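Local atomic coordinates of nucleoside-diphosphate-sugar pyrophosphorylase (Vibrio cholerae, PDB entry 4EVW), a protein that probably transfers a nucleotidyl group from a nucleoside triphosphate to a sugar phosphate, yielding a nucleoside-diphosphate sugar and pyrophosphate. Residues 42-47 and 68-73; 34-39 and 110-115. The protein carries 1 engineered substitution. All coordinates share one frame; numbering follows the deposited sequence.

Contact 1: 42-47 and 68-73; sequences AYFAST and TQLGIK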
ATOM      1  N   ALA A  42       8.120  11.733   9.213  1.00 25.80           N
ATOM      2  CA  ALA A  42       9.504  11.598   9.655  1.00 31.29           C
ATOM      3  C   ALA A  42      10.454  11.332   8.493  1.00 26.81           C
ATOM      4  O   ALA A  42      11.667  11.485   8.628  1.00 25.99           O
ATOM      5  CB  ALA A  42       9.616  10.472  10.681  1.00 29.05           C
ATOM      6  N   TYR A  43       9.898  10.961   7.344  1.00 19.40           N
ATOM      7  CA  TYR A  43      10.711  10.635   6.174  1.00 21.21           C
ATOM      8  C   TYR A  43      10.630  11.616   5.008  1.00 21.81           C
ATOM      9  O   TYR A  43      11.224  11.384   3.950  1.00 21.27           O
ATOM     10  CB  TYR A  43      10.328   9.234   5.711  1.00 22.47           C
ATOM     11  CG  TYR A  43      10.586   8.215   6.793  1.00 28.41           C
ATOM     12  CD1 TYR A  43      11.883   7.766   7.052  1.00 29.79           C
ATOM     13  CD2 TYR A  43       9.552   7.755   7.611  1.00 25.70           C
ATOM     14  CE1 TYR A  43      12.148   6.891   8.106  1.00 30.19           C
ATOM     15  CE2 TYR A  43       9.807   6.879   8.670  1.00 29.56           C
ATOM     16  CZ  TYR A  43      11.107   6.451   8.907  1.00 29.17           C
ATOM     17  OH  TYR A  43      11.363   5.584   9.943  1.00 27.01           O
ATOM     18  N   PHE A  44       9.916  12.720   5.204  1.00 21.85           N
ATOM     19  CA  PHE A  44       9.756  13.718   4.150  1.00 20.26           C
ATOM     20  C   PHE A  44      11.066  14.308   3.635  1.00 25.83           C
ATOM     21  O   PHE A  44      11.184  14.642   2.459  1.00 21.75           O
ATOM     22  CB  PHE A  44       8.860  14.865   4.638  1.00 19.54           C
ATOM     23  CG  PHE A  44       7.403  14.506   4.744  1.00 20.37           C
ATOM     24  CD1 PHE A  44       6.938  13.269   4.307  1.00 24.11           C
ATOM     25  CD2 PHE A  44       6.488  15.426   5.246  1.00 25.67           C
ATOM     26  CE1 PHE A  44       5.583  12.956   4.364  1.00 22.49           C
ATOM     27  CE2 PHE A  44       5.131  15.123   5.309  1.00 27.30           C
ATOM     28  CZ  PHE A  44       4.677  13.885   4.867  1.00 23.49           C
ATOM     29  N   ALA A  45      12.048  14.442   4.516  1.00 25.29           N
ATOM     30  CA  ALA A  45      13.320  15.045   4.126  1.00 27.07           C
ATOM     31  C   ALA A  45      14.343  14.083   3.531  1.00 28.44           C
ATOM     32  O   ALA A  45      15.230  14.498   2.793  1.00 32.99           O
ATOM     33  CB  ALA A  45      13.935  15.743   5.340  1.00 28.86           C
ATOM     34  N   SER A  46      14.190  12.798   3.824  1.00 24.77           N
ATOM     35  CA  SER A  46      15.169  11.788   3.427  1.00 29.98           C
ATOM     36  C   SER A  46      14.801  10.694   2.445  1.00 27.38           C
ATOM     37  O   SER A  46      15.675  10.111   1.795  1.00 28.25           O
ATOM     38  CB  SER A  46      15.632  11.072   4.690  1.00 36.71           C
ATOM     39  OG  SER A  46      14.544  10.331   5.241  1.00 32.81           O
ATOM     40  N   THR A  47      13.517  10.397   2.354  1.00 26.11           N
ATOM     41  CA  THR A  47      13.066   9.277   1.547  1.00 20.62           C
ATOM     42  C   THR A  47      12.242   9.660   0.335  1.00 21.09           C
ATOM     43  O   THR A  47      11.375  10.521   0.417  1.00 25.57           O
ATOM     44  CB  THR A  47      12.237   8.346   2.450  1.00 25.78           C
ATOM     45  OG1 THR A  47      12.971   8.096   3.656  1.00 26.01           O
ATOM     46  CG2 THR A  47      11.921   7.030   1.761  1.00 18.97           C
ATOM     47  N   THR A  68       4.449  19.016  -2.349  1.00 24.07           N
ATOM     48  CA  THR A  68       5.373  20.144  -2.224  1.00 26.79           C
ATOM     49  C   THR A  68       5.069  20.877  -0.932  1.00 29.28           C
ATOM     50  O   THR A  68       5.958  21.240  -0.155  1.00 28.05           O
ATOM     51  CB  THR A  68       5.186  21.131  -3.379  1.00 28.89           C
ATOM     52  OG1 THR A  68       5.445  20.457  -4.613  1.00 28.97           O
ATOM     53  CG2 THR A  68       6.135  22.317  -3.237  1.00 37.63           C
ATOM     54  N   GLN A  69       3.786  21.097  -0.705  1.00 25.12           N
ATOM     55  CA  GLN A  69       3.377  21.800   0.478  1.00 30.44           C
ATOM     56  C   GLN A  69       3.720  21.066   1.767  1.00 29.70           C
ATOM     57  O   GLN A  69       4.055  21.701   2.764  1.00 30.40           O
ATOM     58  CB  GLN A  69       1.893  22.040   0.384  1.00 32.05           C
ATOM     59  CG  GLN A  69       1.368  22.900   1.461  1.00 46.81           C
ATOM     60  CD  GLN A  69      -0.073  23.208   1.218  1.00 56.47           C
ATOM     61  OE1 GLN A  69      -0.625  22.857   0.172  1.00 48.57           O
ATOM     62  NE2 GLN A  69      -0.701  23.873   2.173  1.00 65.84           N
ATOM     63  N   LEU A  70       3.626  19.738   1.748  1.00 29.02           N
ATOM     64  CA  LEU A  70       3.925  18.931   2.928  1.00 30.60           C
ATOM     65  C   LEU A  70       5.413  18.968   3.235  1.00 29.47           C
ATOM     66  O   LEU A  70       5.842  18.631   4.338  1.00 29.44           O
ATOM     67  CB  LEU A  70       3.487  17.485   2.701  1.00 27.26           C
ATOM     68  CG  LEU A  70       1.980  17.248   2.769  1.00 33.85           C
ATOM     69  CD1 LEU A  70       1.632  15.856   2.268  1.00 33.87           C
ATOM     70  CD2 LEU A  70       1.524  17.431   4.202  1.00 40.39           C
ATOM     71  N   GLY A  71       6.197  19.379   2.248  1.00 26.75           N
ATOM     72  CA  GLY A  71       7.630  19.446   2.433  1.00 29.17           C
ATOM     73  C   GLY A  71       8.331  18.157   2.047  1.00 25.62           C
ATOM     74  O   GLY A  71       9.417  17.879   2.540  1.00 23.36           O
ATOM     75  N   ILE A  72       7.720  17.358   1.178  1.00 18.86           N
ATOM     76  CA  ILE A  72       8.375  16.124   0.751  1.00 18.33           C
ATOM     77  C   ILE A  72       9.443  16.580  -0.239  1.00 25.76           C
ATOM     78  O   ILE A  72       9.135  17.116  -1.299  1.00 24.04           O
ATOM     79  CB  ILE A  72       7.372  15.158   0.086  1.00 21.30           C
ATOM     80  CG1 ILE A  72       6.314  14.740   1.115  1.00 24.98           C
ATOM     81  CG2 ILE A  72       8.096  13.920  -0.427  1.00 19.86           C
ATOM     82  CD1 ILE A  72       5.217  13.840   0.567  1.00 23.25           C
ATOM     83  N   LYS A  73      10.702  16.376   0.126  1.00 27.19           N
ATOM     84  CA  LYS A  73      11.813  16.844  -0.691  1.00 30.19           C
ATOM     85  C   LYS A  73      12.113  16.091  -1.978  1.00 28.14           C
ATOM     86  O   LYS A  73      12.657  16.668  -2.917  1.00 27.53           O
ATOM     87  CB  LYS A  73      13.063  16.954   0.185  1.00 27.54           C
ATOM     88  CG  LYS A  73      12.891  17.993   1.297  1.00 30.94           C
ATOM     89  CD  LYS A  73      12.373  19.313   0.710  1.00 35.74           C
ATOM     90  CE  LYS A  73      12.040  20.348   1.779  1.00 46.36           C
ATOM     91  NZ  LYS A  73      11.507  21.607   1.167  1.00 52.48           N
TER
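The backbone N of K73 gives its hydrogen to the carbonyl O of F44 over 2.9 Å, and this nearly straight bond, 169° at the hydrogen, is the one hydrogen bond that joins residues 42-47 to 68-73. The start of the K73 side chain rests against the same carbonyl, with CB 3.7 Å from F44 O, and its CG passes the CA of A45; beyond the bend at chi2 the chain leads its ammonium group away from the contact.

Next to this bond the F44 ring does most of the packing. With CG lying beside the backbone N, chi1 -73° sets the ring beside the last turn of helix 59-70, where I72 covers one face and L70 comes in obliquely. I72 CG1 sits over that face in a CH-pi contact, 3.7 Å from the centroid and 18° off the normal, displaced toward the CD1 and CE1 rim, where CD1 of I72 also touches.

The turn that brings I72 there is a Schellman motif at the C-terminal end of helix 59-70. G71 takes a positive phi, at which a side chain would press on the carbonyl O of L70; glycine is suited to this place, and the chain leaves the helix here, with I72 next to F44. That L70 O approaches the ring obliquely, 3.4 Å from F44 CD2, while L70 CB meets CE2 at 3.9 Å.

Around the apolar patch, V37 of helix 32-37 touches F44, L70 and I72 together, and F49 and F51 of strand 49-54 receive I72. On the F44 side, the carbonyl O of Y43 takes hydrogens from the backbone N atoms of both S46 and T47, which folds the loop into a compact turn.

Contact 2: 34-39 and 110-115; sequences EHSVNS and TVFNID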
ATOM      1  N   GLU A  34      -3.551  14.011   2.523  1.00 22.30           N
ATOM      2  CA  GLU A  34      -2.601  14.547   3.494  1.00 28.37           C
ATOM      3  C   GLU A  34      -2.577  13.746   4.791  1.00 29.54           C
ATOM      4  O   GLU A  34      -1.509  13.500   5.356  1.00 24.08           O
ATOM      5  CB  GLU A  34      -2.929  16.012   3.784  1.00 29.12           C
ATOM      6  CG  GLU A  34      -2.660  16.942   2.607  1.00 29.31           C
ATOM      7  CD  GLU A  34      -3.365  18.278   2.760  1.00 37.49           C
ATOM      8  OE1 GLU A  34      -4.560  18.368   2.405  1.00 32.81           O
ATOM      9  OE2 GLU A  34      -2.725  19.232   3.251  1.00 39.92           O
ATOM     10  N   HIS A  35      -3.752  13.351   5.275  1.00 24.58           N
ATOM     11  CA  HIS A  35      -3.829  12.553   6.496  1.00 26.65           C
ATOM     12  C   HIS A  35      -3.032  11.264   6.323  1.00 23.11           C
ATOM     13  O   HIS A  35      -2.325  10.830   7.232  1.00 23.68           O
ATOM     14  CB  HIS A  35      -5.275  12.174   6.812  1.00 23.65           C
ATOM     15  CG  HIS A  35      -6.065  13.268   7.458  1.00 33.70           C
ATOM     16  ND1 HIS A  35      -5.772  13.755   8.713  1.00 37.33           N
ATOM     17  CD2 HIS A  35      -7.160  13.942   7.038  1.00 32.29           C
ATOM     18  CE1 HIS A  35      -6.655  14.682   9.040  1.00 34.69           C
ATOM     19  NE2 HIS A  35      -7.508  14.814   8.040  1.00 35.63           N
ATOM     20  N   SER A  36      -3.158  10.648   5.155  1.00 22.00           N
ATOM     21  CA  SER A  36      -2.452   9.401   4.901  1.00 25.24           C
ATOM     22  C   SER A  36      -0.952   9.578   4.698  1.00 25.59           C
ATOM     23  O   SER A  36      -0.156   8.877   5.322  1.00 21.48           O
ATOM     24  CB  SER A  36      -3.050   8.681   3.689  1.00 22.24           C
ATOM     25  OG  SER A  36      -2.285   7.529   3.371  1.00 29.46           O
ATOM     26  N   VAL A  37      -0.560  10.511   3.839  1.00 21.03           N
ATOM     27  CA  VAL A  37       0.858  10.722   3.577  1.00 19.60           C
ATOM     28  C   VAL A  37       1.594  11.261   4.799  1.00 19.01           C
ATOM     29  O   VAL A  37       2.776  10.975   4.985  1.00 20.12           O
ATOM     30  CB  VAL A  37       1.066  11.664   2.367  1.00 27.76           C
ATOM     31  CG1 VAL A  37       2.553  11.889   2.116  1.00 25.24           C
ATOM     32  CG2 VAL A  37       0.425  11.045   1.133  1.00 29.49           C
ATOM     33  N   ASN A  38       0.900  12.024   5.640  1.00 19.29           N
ATOM     34  CA  ASN A  38       1.538  12.557   6.839  1.00 23.71           C
ATOM     35  C   ASN A  38       1.982  11.458   7.794  1.00 22.27           C
ATOM     36  O   ASN A  38       2.757  11.708   8.721  1.00 23.06           O
ATOM     37  CB  ASN A  38       0.621  13.545   7.560  1.00 23.91           C
ATOM     38  CG  ASN A  38       0.892  14.970   7.140  1.00 35.53           C
ATOM     39  OD1 ASN A  38       2.022  15.311   6.795  1.00 36.64           O
ATOM     40  ND2 ASN A  38      -0.134  15.814   7.175  1.00 39.61           N
ATOM     41  N   SER A  39       1.486  10.245   7.567  1.00 20.98           N
ATOM     42  CA  SER A  39       1.883   9.097   8.377  1.00 25.67           C
ATOM     43  C   SER A  39       3.401   9.027   8.338  1.00 21.89           C
ATOM     44  O   SER A  39       4.049   8.686   9.326  1.00 22.15           O
ATOM     45  CB  SER A  39       1.347   7.791   7.777  1.00 21.42           C
ATOM     46  OG  SER A  39      -0.069   7.738   7.779  1.00 25.26           O
ATOM     47  N   THR A 110       8.190   0.488  -0.096  1.00 18.99           N
ATOM     48  CA  THR A 110       7.219   0.342   0.970  1.00 18.70           C
ATOM     49  C   THR A 110       5.897   0.779   0.380  1.00 19.42           C
ATOM     50  O   THR A 110       5.665   1.968   0.179  1.00 23.14           O
ATOM     51  CB  THR A 110       7.601   1.245   2.145  1.00 19.84           C
ATOM     52  OG1 THR A 110       8.887   0.850   2.634  1.00 21.21           O
ATOM     53  CG2 THR A 110       6.583   1.138   3.262  1.00 24.19           C
ATOM     54  N   VAL A 111       5.039  -0.186   0.078  1.00 16.65           N
ATOM     55  CA  VAL A 111       3.745   0.127  -0.516  1.00 16.47           C
ATOM     56  C   VAL A 111       2.736   0.428   0.571  1.00 21.04           C
ATOM     57  O   VAL A 111       2.626  -0.300   1.550  1.00 20.07           O
ATOM     58  CB  VAL A 111       3.229  -1.042  -1.374  1.00 21.51           C
ATOM     59  CG1 VAL A 111       1.916  -0.653  -2.055  1.00 20.98           C
ATOM     60  CG2 VAL A 111       4.282  -1.426  -2.395  1.00 23.96           C
ATOM     61  N   PHE A 112       1.988   1.507   0.388  1.00 17.19           N
ATOM     62  CA  PHE A 112       1.000   1.909   1.372  1.00 19.26           C
ATOM     63  C   PHE A 112      -0.207   2.437   0.609  1.00 29.24           C
ATOM     64  O   PHE A 112      -0.096   2.778  -0.562  1.00 39.63           O
ATOM     65  CB  PHE A 112       1.594   3.007   2.243  1.00 23.19           C
ATOM     66  CG  PHE A 112       0.763   3.353   3.435  1.00 28.61           C
ATOM     67  CD1 PHE A 112       0.511   2.405   4.421  1.00 33.66           C
ATOM     68  CD2 PHE A 112       0.245   4.632   3.584  1.00 23.88           C
ATOM     69  CE1 PHE A 112      -0.247   2.732   5.546  1.00 38.30           C
ATOM     70  CE2 PHE A 112      -0.512   4.971   4.700  1.00 27.32           C
ATOM     71  CZ  PHE A 112      -0.759   4.021   5.683  1.00 32.84           C
ATOM     72  N   ASN A 113      -1.364   2.508   1.251  1.00 31.14           N
ATOM     73  CA  ASN A 113      -2.514   3.015   0.526  1.00 31.71           C
ATOM     74  C   ASN A 113      -3.069   4.277   1.154  1.00 29.54           C
ATOM     75  O   ASN A 113      -2.944   4.513   2.359  1.00 30.60           O
ATOM     76  CB  ASN A 113      -3.583   1.933   0.394  1.00 39.69           C
ATOM     77  CG  ASN A 113      -4.198   1.563   1.709  1.00 51.64           C
ATOM     78  OD1 ASN A 113      -5.149   2.197   2.158  1.00 55.80           O
ATOM     79  ND2 ASN A 113      -3.653   0.535   2.346  1.00 55.57           N
ATOM     80  N   ILE A 114      -3.688   5.088   0.314  1.00 27.79           N
ATOM     81  CA  ILE A 114      -4.232   6.361   0.734  1.00 29.80           C
ATOM     82  C   ILE A 114      -5.484   6.252   1.621  1.00 33.29           C
ATOM     83  O   ILE A 114      -5.958   7.259   2.146  1.00 39.91           O
ATOM     84  CB  ILE A 114      -4.484   7.234  -0.528  1.00 31.73           C
ATOM     85  CG1 ILE A 114      -4.125   8.686  -0.233  1.00 38.20           C
ATOM     86  CG2 ILE A 114      -5.910   7.075  -1.018  1.00 39.13           C
ATOM     87  CD1 ILE A 114      -2.660   8.887   0.122  1.00 31.25           C
ATOM     88  N   ASP A 115      -5.989   5.029   1.810  1.00 27.12           N
ATOM     89  CA  ASP A 115      -7.178   4.786   2.643  1.00 29.91           C
ATOM     90  C   ASP A 115      -6.811   4.536   4.101  1.00 31.26           C
ATOM     91  O   ASP A 115      -7.687   4.327   4.937  1.00 37.27           O
ATOM     92  CB  ASP A 115      -7.942   3.538   2.188  1.00 39.80           C
ATOM     93  CG  ASP A 115      -8.330   3.576   0.735  1.00 53.68           C
ATOM     94  OD1 ASP A 115      -8.810   4.630   0.272  1.00 53.31           O
ATOM     95  OD2 ASP A 115      -8.171   2.535   0.061  1.00 64.34           O
TER
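The CB of S36 is directed toward residues 110-115, where the F112 ring and the I114 side chain meet it. Its OG, anti to the backbone N (chi1 175°), lies at the edge of the F112 ring, near the ring plane and 3.4 Å from CE2. The ring therefore offers a C-H edge to this oxygen. I114 comes from another side: its CD1 lies 3.5 Å from S36 OG and 3.6 Å from S36 CB, and also meets V37 CG2 at 3.9 Å. S39, one turn further on, sets its OG obliquely to the same ring, 4.2 Å from F112 CE2.

Within residues 34-39, S39 OG gives its hydrogen to S36 O over 2.7 Å, and the backbone N of S39 reaches that oxygen from the same face of the carbonyl plane. S39 OG in turn accepts from the backbone N of R118. I4 of strand 2-5 packs against both F112 and I114; helix 32-37 lies on the chain leaving strand 109-111, consistent with the Rossmann-like core of nucleotidyltransferases.

No hydrogen bond links the two segments directly. S36 OG lies 3.2 Å from N113 O but is hydrogen-bonded to T116 O, just past the segment; the buried hydroxyl is thus satisfied by backbone, while N113 O, the F112 edge and I114 CD1 surround it at packing distance.

In the fold
Contact 1 lies wholly within the chain loop that contact 2 closes, both beside a mixed sheet. Their centres are 13 Å apart. Helix 32-37 and the turn after it connect them: V37, by its CG1, meets I72 CD1 of contact 1 at 3.6 Å, while N38 reaches F44 and L70. Contact 2 is buried near the middle of the chain, beside strands 2-5 and 109-111; contact 1 is about 18 Å, centre to centre, from the middle of the chain, where helix 59-70 turns toward strand 75-80. Helix 32-37 thus packs on both the chain leaving strand 109-111 and the outer end of helix 59-70.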